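DUF1893 domain-containing protein (Thermotoga maritima, PDB 1VK9) is of unknown function but has a cytidine deaminase-like fold, binds zinc ions in the crystal and has been described as ADP-ribosylated. Local coordinates at residues K23-E26 with L32-Y35. Residues are numbered along the deposited sequence; the frame is centred on the assembly and turned at random.
Sequences KIFE and LLAY
The backbone N of Leu32 lies 3.6 Å from CE1 of Phe25. This is a van der Waals approach of a ring to a peptide nitrogen, not a bond. It belongs to a helix-on-sheet contact in the cytidine deaminase-like fold. After helix 15-27 the chain turns through a short loop into strand 32-35, which packs against the helix. The contact is almost wholly apolar. Strand 32-35 pairs antiparallel with strands 39-43 and 65-68, so its polar backbone is engaged within the sheet.

Phe25 meets the start of the strand, at Leu32 and Leu33. Its bond to CB runs alongside the strand, and CG anti to the backbone N (chi1 -161°) brings the ring up to it. Leu33 CB and Leu32 CA lie at the ring edge, near its plane. CD1 of Phe25 comes 3.8 Å from CB of Leu33, and CE1 of Phe25 is 3.9 Å from CA of Leu32. The Phe25 and Leu33 side chains run past each other in opposite directions. With an alanine here the ring would be gone, and a gap would probably open beside Leu33 CB and the backbone of Leu32. The Phe25 side chain also touches Ile67 of strand 65-68 and lies about 7 Å from a bound zinc ion; His88 and Asp110 form a zinc site in this part of the fold.

Along the strand the side chains alternate. Leu33 and Tyr35 point toward helix 15-27. Leu32 points away from it; its side chain touches Pro50, Val51 and Leu54 of helix 49-57, so helices cover both faces of the sheet here.

Ile24 meets Leu33 and Tyr35, further along the strand. Its CG2 sits 4.4 Å from CD2 of Leu33. The Ile24 and Tyr35 side chains cross at about a right angle; with CG1-CD1 extended (chi2 171°), CD1 of Ile24 lies 3.9 Å from CE1 of Tyr35.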
loop_
_atom_site.group_PDB
_atom_site.type_symbol
_atom_site.label_atom_id
_atom_site.label_comp_id
_atom_site.label_asym_id
_atom_site.label_seq_id
_atom_site.Cartn_x
_atom_site.Cartn_y
_atom_site.Cartn_z
ATOM N N LYS A 23 -4.208 -15.738 -5.497
ATOM C CA LYS A 23 -3.669 -16.934 -6.160
ATOM C C LYS A 23 -2.351 -16.647 -6.895
ATOM O O LYS A 23 -1.450 -17.478 -6.866
ATOM C CB LYS A 23 -4.701 -17.556 -7.117
ATOM C CG LYS A 23 -5.741 -18.456 -6.438
ATOM C CD LYS A 23 -5.716 -19.890 -7.029
ATOM C CE LYS A 23 -7.113 -20.439 -7.380
ATOM N NZ LYS A 23 -8.039 -19.402 -7.950
ATOM N N ILE A 24 -2.243 -15.474 -7.529
ATOM C CA ILE A 24 -1.020 -15.043 -8.225
ATOM C C ILE A 24 0.083 -14.622 -7.233
ATOM O O ILE A 24 1.220 -15.097 -7.321
ATOM C CB ILE A 24 -1.332 -13.930 -9.283
ATOM C CG1 ILE A 24 -2.053 -14.534 -10.501
ATOM C CG2 ILE A 24 -0.061 -13.215 -9.735
ATOM C CD1 ILE A 24 -2.598 -13.499 -11.508
ATOM N N PHE A 25 -0.263 -13.738 -6.297
ATOM C CA PHE A 25 0.628 -13.323 -5.216
ATOM C C PHE A 25 1.253 -14.513 -4.475
ATOM O O PHE A 25 2.461 -14.522 -4.193
ATOM C CB PHE A 25 -0.152 -12.462 -4.221
ATOM C CG PHE A 25 0.715 -11.611 -3.322
ATOM C CD1 PHE A 25 1.190 -10.373 -3.753
ATOM C CD2 PHE A 25 1.026 -12.029 -2.035
ATOM C CE1 PHE A 25 1.974 -9.572 -2.909
ATOM C CE2 PHE A 25 1.807 -11.244 -1.187
ATOM C CZ PHE A 25 2.278 -10.016 -1.619
ATOM N N GLU A 26 0.423 -15.511 -4.160
ATOM C CA GLU A 26 0.861 -16.667 -3.386
ATOM C C GLU A 26 1.751 -17.582 -4.249
ATOM O O GLU A 26 2.853 -17.928 -3.833
ATOM C CB GLU A 26 -0.337 -17.412 -2.753
ATOM C CG GLU A 26 -0.928 -16.753 -1.489
ATOM C CD GLU A 26 -2.138 -17.496 -0.890
ATOM O OE1 GLU A 26 -2.509 -18.596 -1.371
ATOM O OE2 GLU A 26 -2.730 -16.982 0.086
ATOM N N LEU A 32 4.722 -7.328 -3.584
ATOM C CA LEU A 32 3.783 -6.294 -4.021
ATOM C C LEU A 32 3.148 -6.687 -5.356
ATOM O O LEU A 32 3.808 -7.226 -6.240
ATOM C CB LEU A 32 4.493 -4.951 -4.163
ATOM C CG LEU A 32 3.725 -3.676 -4.536
ATOM C CD1 LEU A 32 2.549 -3.419 -3.609
ATOM C CD2 LEU A 32 4.662 -2.474 -4.523
ATOM N N LEU A 33 1.860 -6.421 -5.498
ATOM C CA LEU A 33 1.152 -6.704 -6.737
ATOM C C LEU A 33 0.062 -5.658 -6.941
ATOM O O LEU A 33 -0.652 -5.313 -5.977
ATOM C CB LEU A 33 0.537 -8.102 -6.680
ATOM C CG LEU A 33 -0.482 -8.483 -7.750
ATOM C CD1 LEU A 33 0.183 -8.678 -9.078
ATOM C CD2 LEU A 33 -1.172 -9.749 -7.346
ATOM N N ALA A 34 -0.053 -5.131 -8.166
ATOM C CA ALA A 34 -1.254 -4.382 -8.543
ATOM C C ALA A 34 -2.000 -5.159 -9.624
ATOM O O ALA A 34 -1.391 -5.642 -10.589
ATOM C CB ALA A 34 -0.921 -2.998 -8.982
ATOM N N TYR A 35 -3.312 -5.304 -9.437
ATOM C CA TYR A 35 -4.132 -6.204 -10.253
ATOM C C TYR A 35 -5.457 -5.570 -10.728
ATOM O O TYR A 35 -6.182 -4.941 -9.942
ATOM C CB TYR A 35 -4.394 -7.484 -9.472
ATOM C CG TYR A 35 -5.099 -8.588 -10.233
ATOM C CD1 TYR A 35 -4.385 -9.488 -11.038
ATOM C CD2 TYR A 35 -6.480 -8.760 -10.129
ATOM C CE1 TYR A 35 -5.031 -10.522 -11.722
ATOM C CE2 TYR A 35 -7.133 -9.787 -10.811
ATOM C CZ TYR A 35 -6.402 -10.663 -11.606
ATOM O OH TYR A 35 -7.060 -11.677 -12.271
#